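Local coordinates for protein Tube (Drosophila melanogaster, PDB 1D2Z), which recruits the kinase Pelle to the plasma membrane through paired death domains and activates it in the Toll pathway that sets embryonic dorsoventral polarity, at residues Gly42-Val45 and Gln46-Ser49; Leu54-Pro57 and Ala58-Lys62; Ser3-Ser6 and Arg7-Leu11. One frame throughout, in Å; residues are numbered along the deposited sequence.

Contact 1 (Gly42-Val45 and Gln46-Ser49); sequences GMDV and QACS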
ATOM      1  N   GLY B  42      11.024 -20.227  -7.829  1.00 45.73           N
ATOM      2  CA  GLY B  42      12.377 -20.461  -8.305  1.00 47.58           C
ATOM      3  C   GLY B  42      13.200 -19.281  -8.781  1.00 48.55           C
ATOM      4  O   GLY B  42      13.853 -19.358  -9.825  1.00 48.77           O
ATOM      5  N   MET B  43      13.181 -18.193  -8.022  1.00 47.36           N
ATOM      6  CA  MET B  43      13.964 -17.017  -8.376  1.00 47.31           C
ATOM      7  C   MET B  43      15.406 -17.164  -7.908  1.00 48.13           C
ATOM      8  O   MET B  43      15.677 -17.791  -6.882  1.00 47.67           O
ATOM      9  CB  MET B  43      13.412 -15.758  -7.700  1.00 45.13           C
ATOM     10  CG  MET B  43      12.124 -15.198  -8.253  1.00 43.09           C
ATOM     11  SD  MET B  43      11.749 -13.656  -7.396  1.00 40.04           S
ATOM     12  CE  MET B  43      11.024 -14.285  -5.876  1.00 38.17           C
ATOM     13  N   ASP B  44      16.324 -16.585  -8.675  1.00 49.08           N
ATOM     14  CA  ASP B  44      17.733 -16.565  -8.309  1.00 48.90           C
ATOM     15  C   ASP B  44      17.759 -15.257  -7.519  1.00 48.06           C
ATOM     16  O   ASP B  44      18.085 -14.195  -8.051  1.00 47.68           O
ATOM     17  CB  ASP B  44      18.612 -16.476  -9.566  1.00 49.56           C
ATOM     18  CG  ASP B  44      20.109 -16.513  -9.255  1.00 51.89           C
ATOM     19  OD1 ASP B  44      20.501 -16.354  -8.076  1.00 49.11           O
ATOM     20  OD2 ASP B  44      20.900 -16.690 -10.210  1.00 52.45           O
ATOM     21  N   VAL B  45      17.307 -15.347  -6.272  1.00 47.95           N
ATOM     22  CA  VAL B  45      17.197 -14.218  -5.352  1.00 47.82           C
ATOM     23  C   VAL B  45      18.314 -13.187  -5.375  1.00 48.80           C
ATOM     24  O   VAL B  45      18.046 -11.991  -5.485  1.00 48.37           O
ATOM     25  CB  VAL B  45      16.985 -14.713  -3.907  1.00 47.65           C
ATOM     26  CG1 VAL B  45      17.020 -13.555  -2.934  1.00 47.39           C
ATOM     27  CG2 VAL B  45      15.660 -15.425  -3.805  1.00 45.86           C
ATOM     28  N   GLN B  46      19.556 -13.641  -5.253  1.00 50.40           N
ATOM     29  CA  GLN B  46      20.691 -12.725  -5.258  1.00 51.80           C
ATOM     30  C   GLN B  46      20.793 -11.955  -6.573  1.00 49.69           C
ATOM     31  O   GLN B  46      21.019 -10.746  -6.574  1.00 50.40           O
ATOM     32  CB  GLN B  46      21.991 -13.479  -4.952  1.00 53.94           C
ATOM     33  CG  GLN B  46      22.098 -13.966  -3.498  1.00 55.98           C
ATOM     34  CD  GLN B  46      22.102 -12.821  -2.485  1.00 56.75           C
ATOM     35  OE1 GLN B  46      22.744 -11.791  -2.698  1.00 57.91           O
ATOM     36  NE2 GLN B  46      21.385 -13.002  -1.379  1.00 55.73           N
ATOM     37  N   ALA B  47      20.573 -12.654  -7.681  1.00 49.03           N
ATOM     38  CA  ALA B  47      20.626 -12.040  -9.003  1.00 48.44           C
ATOM     39  C   ALA B  47      19.447 -11.088  -9.233  1.00 47.83           C
ATOM     40  O   ALA B  47      19.562 -10.128  -9.992  1.00 47.53           O
ATOM     41  CB  ALA B  47      20.656 -13.116 -10.077  1.00 47.59           C
ATOM     42  N   CYS B  48      18.328 -11.354  -8.559  1.00 46.50           N
ATOM     43  CA  CYS B  48      17.120 -10.536  -8.684  1.00 44.41           C
ATOM     44  C   CYS B  48      17.033  -9.383  -7.683  1.00 43.11           C
ATOM     45  O   CYS B  48      16.148  -8.534  -7.799  1.00 44.48           O
ATOM     46  CB  CYS B  48      15.871 -11.410  -8.525  1.00 42.91           C
ATOM     47  SG  CYS B  48      15.515 -12.537  -9.888  1.00 43.71           S
ATOM     48  N   SER B  49      17.950  -9.349  -6.715  1.00 41.76           N
ATOM     49  CA  SER B  49      17.952  -8.320  -5.670  1.00 39.24           C
ATOM     50  C   SER B  49      18.282  -6.890  -6.093  1.00 39.82           C
ATOM     51  O   SER B  49      17.718  -5.936  -5.544  1.00 39.43           O
ATOM     52  CB  SER B  49      18.883  -8.728  -4.524  1.00 40.48           C
ATOM     53  OG  SER B  49      18.436  -9.911  -3.884  1.00 37.17           O
TER

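Contact 2 (Leu54-Pro57 and Ala58-Lys62); sequences LNFP and AEIKK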
ATOM      1  N   LEU B  54      14.847  -7.687 -11.030  1.00 43.24           N
ATOM      2  CA  LEU B  54      13.762  -8.659 -10.963  1.00 41.91           C
ATOM      3  C   LEU B  54      12.758  -8.399 -12.080  1.00 41.41           C
ATOM      4  O   LEU B  54      11.880  -7.547 -11.953  1.00 42.79           O
ATOM      5  CB  LEU B  54      13.065  -8.624  -9.593  1.00 40.26           C
ATOM      6  CG  LEU B  54      12.235  -9.841  -9.142  1.00 38.91           C
ATOM      7  CD1 LEU B  54      11.810  -9.652  -7.699  1.00 38.34           C
ATOM      8  CD2 LEU B  54      11.013 -10.057 -10.016  1.00 41.91           C
ATOM      9  N   ASN B  55      12.927  -9.104 -13.194  1.00 43.85           N
ATOM     10  CA  ASN B  55      12.017  -8.982 -14.331  1.00 42.35           C
ATOM     11  C   ASN B  55      10.832  -9.877 -13.976  1.00 41.02           C
ATOM     12  O   ASN B  55      10.916 -11.096 -14.113  1.00 41.31           O
ATOM     13  CB  ASN B  55      12.696  -9.488 -15.608  1.00 44.43           C
ATOM     14  CG  ASN B  55      11.884  -9.195 -16.864  1.00 44.24           C
ATOM     15  OD1 ASN B  55      10.671  -9.396 -16.903  1.00 46.04           O
ATOM     16  ND2 ASN B  55      12.560  -8.721 -17.899  1.00 46.90           N
ATOM     17  N   PHE B  56       9.754  -9.270 -13.488  1.00 39.56           N
ATOM     18  CA  PHE B  56       8.561 -10.008 -13.074  1.00 39.73           C
ATOM     19  C   PHE B  56       7.968 -10.915 -14.157  1.00 41.35           C
ATOM     20  O   PHE B  56       7.665 -12.078 -13.889  1.00 41.71           O
ATOM     21  CB  PHE B  56       7.498  -9.051 -12.525  1.00 37.64           C
ATOM     22  CG  PHE B  56       6.300  -9.746 -11.948  1.00 38.33           C
ATOM     23  CD1 PHE B  56       6.382 -10.391 -10.720  1.00 37.03           C
ATOM     24  CD2 PHE B  56       5.086  -9.755 -12.631  1.00 38.25           C
ATOM     25  CE1 PHE B  56       5.278 -11.033 -10.181  1.00 35.38           C
ATOM     26  CE2 PHE B  56       3.977 -10.395 -12.096  1.00 36.85           C
ATOM     27  CZ  PHE B  56       4.073 -11.034 -10.870  1.00 37.62           C
ATOM     28  N   PRO B  57       7.747 -10.384 -15.376  1.00 42.46           N
ATOM     29  CA  PRO B  57       7.185 -11.206 -16.453  1.00 43.50           C
ATOM     30  C   PRO B  57       8.066 -12.420 -16.766  1.00 41.37           C
ATOM     31  O   PRO B  57       7.561 -13.515 -16.981  1.00 41.84           O
ATOM     32  CB  PRO B  57       7.132 -10.229 -17.627  1.00 43.31           C
ATOM     33  CG  PRO B  57       6.855  -8.931 -16.947  1.00 43.98           C
ATOM     34  CD  PRO B  57       7.828  -8.973 -15.799  1.00 42.53           C
ATOM     35  N   ALA B  58       9.381 -12.228 -16.761  1.00 41.02           N
ATOM     36  CA  ALA B  58      10.298 -13.330 -17.035  1.00 42.64           C
ATOM     37  C   ALA B  58      10.294 -14.344 -15.889  1.00 43.60           C
ATOM     38  O   ALA B  58      10.233 -15.555 -16.123  1.00 42.88           O
ATOM     39  CB  ALA B  58      11.704 -12.804 -17.280  1.00 42.17           C
ATOM     40  N   GLU B  59      10.297 -13.841 -14.655  1.00 44.59           N
ATOM     41  CA  GLU B  59      10.305 -14.699 -13.472  1.00 46.30           C
ATOM     42  C   GLU B  59       9.067 -15.574 -13.274  1.00 46.49           C
ATOM     43  O   GLU B  59       9.179 -16.700 -12.786  1.00 48.18           O
ATOM     44  CB  GLU B  59      10.552 -13.876 -12.200  1.00 45.33           C
ATOM     45  CG  GLU B  59      11.956 -13.293 -12.077  1.00 45.13           C
ATOM     46  CD  GLU B  59      13.057 -14.341 -12.180  1.00 47.68           C
ATOM     47  OE1 GLU B  59      12.892 -15.460 -11.646  1.00 47.06           O
ATOM     48  OE2 GLU B  59      14.100 -14.040 -12.795  1.00 49.17           O
ATOM     49  N   ILE B  60       7.897 -15.072 -13.663  1.00 46.32           N
ATOM     50  CA  ILE B  60       6.656 -15.825 -13.482  1.00 44.69           C
ATOM     51  C   ILE B  60       6.416 -16.983 -14.449  1.00 47.24           C
ATOM     52  O   ILE B  60       5.476 -17.763 -14.268  1.00 45.17           O
ATOM     53  CB  ILE B  60       5.426 -14.900 -13.441  1.00 44.91           C
ATOM     54  CG1 ILE B  60       5.288 -14.125 -14.752  1.00 43.46           C
ATOM     55  CG2 ILE B  60       5.533 -13.964 -12.242  1.00 43.77           C
ATOM     56  CD1 ILE B  60       4.124 -13.151 -14.773  1.00 43.70           C
ATOM     57  N   LYS B  61       7.276 -17.111 -15.456  1.00 49.33           N
ATOM     58  CA  LYS B  61       7.159 -18.203 -16.421  1.00 52.28           C
ATOM     59  C   LYS B  61       7.354 -19.521 -15.670  1.00 52.39           C
ATOM     60  O   LYS B  61       6.806 -20.557 -16.050  1.00 52.54           O
ATOM     61  CB  LYS B  61       8.208 -18.060 -17.529  1.00 54.48           C
ATOM     62  CG  LYS B  61       8.071 -16.782 -18.345  1.00 56.73           C
ATOM     63  CD  LYS B  61       9.030 -16.766 -19.524  1.00 60.74           C
ATOM     64  CE  LYS B  61       8.935 -15.460 -20.311  1.00 63.16           C
ATOM     65  NZ  LYS B  61       7.577 -15.232 -20.882  1.00 64.86           N
ATOM     66  N   LYS B  62       8.105 -19.451 -14.573  1.00 52.65           N
ATOM     67  CA  LYS B  62       8.374 -20.608 -13.729  1.00 52.82           C
ATOM     68  C   LYS B  62       7.243 -20.828 -12.724  1.00 51.12           C
ATOM     69  O   LYS B  62       7.322 -21.713 -11.872  1.00 51.73           O
ATOM     70  CB  LYS B  62       9.713 -20.427 -13.011  1.00 54.74           C
ATOM     71  CG  LYS B  62      10.912 -20.496 -13.956  1.00 58.22           C
ATOM     72  CD  LYS B  62      12.215 -20.108 -13.275  1.00 60.10           C
ATOM     73  CE  LYS B  62      12.239 -18.629 -12.926  1.00 62.97           C
ATOM     74  NZ  LYS B  62      13.550 -18.211 -12.357  1.00 65.10           N
TER
HETATM   75  O   HOH W   1      14.778 -11.299 -13.297  1.00 47.81           O

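Contact 3 (Ser3-Ser6 and Arg7-Leu11); sequences SKYS and RNTEL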
ATOM      1  N   SER B   3      22.770   2.870   5.227  1.00 70.17           N
ATOM      2  CA  SER B   3      21.493   2.233   5.520  1.00 65.18           C
ATOM      3  C   SER B   3      21.636   1.011   6.422  1.00 62.41           C
ATOM      4  O   SER B   3      22.701   0.394   6.490  1.00 61.75           O
ATOM      5  CB  SER B   3      20.813   1.823   4.214  1.00 64.07           C
ATOM      6  OG  SER B   3      21.641   0.958   3.456  1.00 63.02           O
ATOM      7  N   LYS B   4      20.545   0.654   7.096  1.00 58.75           N
ATOM      8  CA  LYS B   4      20.524  -0.501   7.988  1.00 55.08           C
ATOM      9  C   LYS B   4      20.679  -1.814   7.223  1.00 52.67           C
ATOM     10  O   LYS B   4      21.330  -2.749   7.700  1.00 51.86           O
ATOM     11  CB  LYS B   4      19.225  -0.526   8.801  1.00 56.33           C
ATOM     12  CG  LYS B   4      19.053   0.668   9.727  1.00 56.76           C
ATOM     13  CD  LYS B   4      17.834   0.519  10.630  1.00 58.23           C
ATOM     14  CE  LYS B   4      16.531   0.598   9.851  1.00 55.71           C
ATOM     15  NZ  LYS B   4      15.347   0.546  10.752  1.00 54.96           N
ATOM     16  N   TYR B   5      20.103  -1.876   6.026  1.00 48.31           N
ATOM     17  CA  TYR B   5      20.176  -3.091   5.223  1.00 46.08           C
ATOM     18  C   TYR B   5      20.514  -2.799   3.770  1.00 44.73           C
ATOM     19  O   TYR B   5      20.492  -1.651   3.329  1.00 45.39           O
ATOM     20  CB  TYR B   5      18.838  -3.846   5.286  1.00 46.23           C
ATOM     21  CG  TYR B   5      18.297  -4.039   6.689  1.00 45.12           C
ATOM     22  CD1 TYR B   5      18.874  -4.962   7.561  1.00 46.44           C
ATOM     23  CD2 TYR B   5      17.227  -3.276   7.155  1.00 45.38           C
ATOM     24  CE1 TYR B   5      18.399  -5.118   8.865  1.00 46.75           C
ATOM     25  CE2 TYR B   5      16.746  -3.422   8.456  1.00 45.53           C
ATOM     26  CZ  TYR B   5      17.337  -4.345   9.304  1.00 47.23           C
ATOM     27  OH  TYR B   5      16.873  -4.496  10.594  1.00 48.28           O
ATOM     28  N   SER B   6      20.842  -3.851   3.033  1.00 44.09           N
ATOM     29  CA  SER B   6      21.149  -3.729   1.618  1.00 44.93           C
ATOM     30  C   SER B   6      20.157  -4.607   0.856  1.00 44.92           C
ATOM     31  O   SER B   6      19.456  -5.428   1.454  1.00 44.71           O
ATOM     32  CB  SER B   6      22.583  -4.182   1.332  1.00 44.29           C
ATOM     33  OG  SER B   6      22.675  -5.593   1.278  1.00 46.00           O
ATOM     34  N   ARG B   7      20.098  -4.433  -0.459  1.00 43.51           N
ATOM     35  CA  ARG B   7      19.195  -5.215  -1.292  1.00 43.85           C
ATOM     36  C   ARG B   7      19.441  -6.713  -1.165  1.00 43.21           C
ATOM     37  O   ARG B   7      18.524  -7.512  -1.326  1.00 40.10           O
ATOM     38  CB  ARG B   7      19.336  -4.800  -2.759  1.00 46.26           C
ATOM     39  CG  ARG B   7      18.541  -3.570  -3.137  1.00 48.36           C
ATOM     40  CD  ARG B   7      18.948  -3.050  -4.510  1.00 50.20           C
ATOM     41  NE  ARG B   7      17.819  -2.491  -5.252  1.00 54.64           N
ATOM     42  CZ  ARG B   7      17.046  -1.498  -4.823  1.00 54.64           C
ATOM     43  NH1 ARG B   7      17.270  -0.940  -3.643  1.00 57.77           N
ATOM     44  NH2 ARG B   7      16.046  -1.058  -5.578  1.00 50.78           N
ATOM     45  N   ASN B   8      20.683  -7.076  -0.850  1.00 42.13           N
ATOM     46  CA  ASN B   8      21.079  -8.474  -0.715  1.00 43.08           C
ATOM     47  C   ASN B   8      20.836  -9.079   0.664  1.00 42.09           C
ATOM     48  O   ASN B   8      21.024 -10.278   0.858  1.00 42.84           O
ATOM     49  CB  ASN B   8      22.548  -8.634  -1.105  1.00 46.77           C
ATOM     50  CG  ASN B   8      22.818  -8.188  -2.524  1.00 50.32           C
ATOM     51  OD1 ASN B   8      23.171  -7.035  -2.766  1.00 53.39           O
ATOM     52  ND2 ASN B   8      22.622  -9.094  -3.476  1.00 53.76           N
ATOM     53  N   THR B   9      20.438  -8.251   1.622  1.00 41.07           N
ATOM     54  CA  THR B   9      20.161  -8.729   2.973  1.00 42.83           C
ATOM     55  C   THR B   9      18.913  -9.608   2.955  1.00 42.95           C
ATOM     56  O   THR B   9      17.868  -9.198   2.452  1.00 43.17           O
ATOM     57  CB  THR B   9      19.912  -7.552   3.923  1.00 41.98           C
ATOM     58  OG1 THR B   9      21.061  -6.701   3.923  1.00 40.19           O
ATOM     59  CG2 THR B   9      19.625  -8.044   5.341  1.00 39.00           C
ATOM     60  N   GLU B  10      19.032 -10.824   3.477  1.00 43.82           N
ATOM     61  CA  GLU B  10      17.895 -11.738   3.522  1.00 43.71           C
ATOM     62  C   GLU B  10      16.888 -11.253   4.558  1.00 39.91           C
ATOM     63  O   GLU B  10      17.271 -10.707   5.592  1.00 39.26           O
ATOM     64  CB  GLU B  10      18.360 -13.153   3.846  1.00 46.32           C
ATOM     65  CG  GLU B  10      19.337 -13.713   2.825  1.00 49.31           C
ATOM     66  CD  GLU B  10      19.788 -15.124   3.150  1.00 51.74           C
ATOM     67  OE1 GLU B  10      20.020 -15.422   4.341  1.00 52.47           O
ATOM     68  OE2 GLU B  10      19.915 -15.935   2.208  1.00 55.55           O
ATOM     69  N   LEU B  11      15.601 -11.433   4.264  1.00 37.55           N
ATOM     70  CA  LEU B  11      14.542 -10.992   5.167  1.00 36.25           C
ATOM     71  C   LEU B  11      14.674 -11.582   6.568  1.00 36.54           C
ATOM     72  O   LEU B  11      14.365 -10.913   7.554  1.00 37.65           O
ATOM     73  CB  LEU B  11      13.160 -11.301   4.581  1.00 35.48           C
ATOM     74  CG  LEU B  11      12.829 -10.619   3.248  1.00 34.46           C
ATOM     75  CD1 LEU B  11      11.393 -10.931   2.851  1.00 31.20           C
ATOM     76  CD2 LEU B  11      13.038  -9.115   3.365  1.00 31.70           C
TER

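Contact 1 (Gly42-Val45 and Gln46-Ser49)
The carbonyl oxygen of Asp44 takes the backbone N-H of Cys48 as the chain enters the short helix 45-49 of the death domain, a six-helix bundle fold. Asp44 O and Cys48 N are 2.9 Å apart, with an N-H...O angle of 139°. Asp44 is also the centre of an inverse gamma turn, whose weak bond runs from Val45 N to Met43 O. Cys48 N leans in addition on Val45 O at 3.2 Å, a weak second bond. That same Val45 O has a firmer partner in the hydroxyl Ser49 OG, which donates at 2.7 Å from above the carbonyl plane. The torsion of Ser49 turns OG beside its own backbone N (chi1 -63°), back toward the preceding turn. Ser49 OG is hydrogen-bonded to Thr106 as well, so this buried hydroxyl has partners both within the turn and across the fold. Gln46 uses OE1 to accept from Asn8 ND2 of the N-terminal segment. Cys48 O receives the amide NE2 of Gln112, and Val109 on the same helix 107-116 packs against Met43, Val45 and Cys48. On the exposed flank the methyl of Ala47 sits over one face of the Asp44 carboxylate, with Ala47 CB 3.5 Å from Asp44 CG.

Contact 2 (Leu54-Pro57 and Ala58-Lys62)
Phe56 and Ile60 meet one turn apart, the methyl CG2 of Ile60 standing over one face of the aromatic ring. This CH-pi contact puts Ile60 CG2 3.7 Å from the centroid of the Phe56 ring and 18° off its normal, slightly displaced toward CZ. CG lies opposite the backbone N across the first torsion of Phe56 (chi1 -174°), which carries the ring forward along the helix, to the methyl of the residue one turn on, while Leu113 and Gln116 of helix 107-116 also touch the phenyl group. In the backbone of the same turn, Ile60 N donates to Phe56 O at 3.0 Å. An alanine in place of Phe56 would remove the ring, and Ile60 CG2 would probably lose its aromatic partner while a gap opened beside Leu113. The backbone here is the first turn of the short helix 56-59 of the death domain, with Asn55 as its N-cap: Asn55 OD1 accepts from Ala58 N at 3.1 Å, the donor lying 50° out of the side-chain amide plane. Glu59 N closes the turn on Asn55 O at 2.9 Å. The other flank is looser and partly hydrated. Leu54 CD2 only brushes Glu59 CG, at 4.0 Å, and a water joins Asn55 N to Glu59 OE2. The bent chain of Glu59 presents its other oxygen, OE1, to Lys62 NZ in a 2.9 Å salt bridge on the syn side of the carboxylate, and the same ammonium donates to Gly42 O.

Contact 3 (Ser3-Ser6 and Arg7-Leu11)
Thr9 turns back on Tyr5 and Ser6 across a type I beta turn, Ser6 to Thr9, in the N-terminal arm that precedes helix 16-27 of the death domain. Its hydroxyl and methyl branches have separate tasks. OG1 sits beside the backbone N of Thr9 (chi1 -58°) and accepts the N-H of Ser6 at 3.0 Å, an almost straight bond of 167°. CG2, the other branch, approaches Tyr5 CD1 obliquely at 3.9 Å, while OG1 also lies near the CB of that tyrosine. In the opposite direction Thr9 N donates to Ser6 O at 3.0 Å, the bond that closes the turn, so Ser6 and Thr9 are joined by a reciprocal pair of bonds, one through a side chain. The hydroxyl of Ser6 reaches over the start of the turn and takes a weak bond from Asn8 N at 3.3 Å. The phenol OH of Tyr5 extends to Asp18 and Glu15, and its ring meets Phe130 edge-to-face, anchoring the arm on helices 16-27 and 120-130. Arg7 pairs with Glu133. Before the turn, the Tyr5 ring has Lys4 CB over one face, 3.7 Å above its plane, and Ser3 OG donates to Tyr5 O at 2.9 Å.

From the N terminus, contact 3 comes first and closes a beta turn in the arm before helix 16-27. Contact 1 follows, bending the loop after helix 31-38 into helix 45-49, and contact 2 starts helix 56-59. All three are local and in series; none encloses or crosses another. Contact 3 meets contact 1 through Asn8 and Gln46, joining the N-terminal arm to helix 45-49. Contact 1 meets contact 2 through Gly42 and Lys62, and through Met43 and Cys48 packing on Glu59. Contacts 2 and 3 stay about 8 Å apart at their nearest atoms, but all three contacts border helix 107-116.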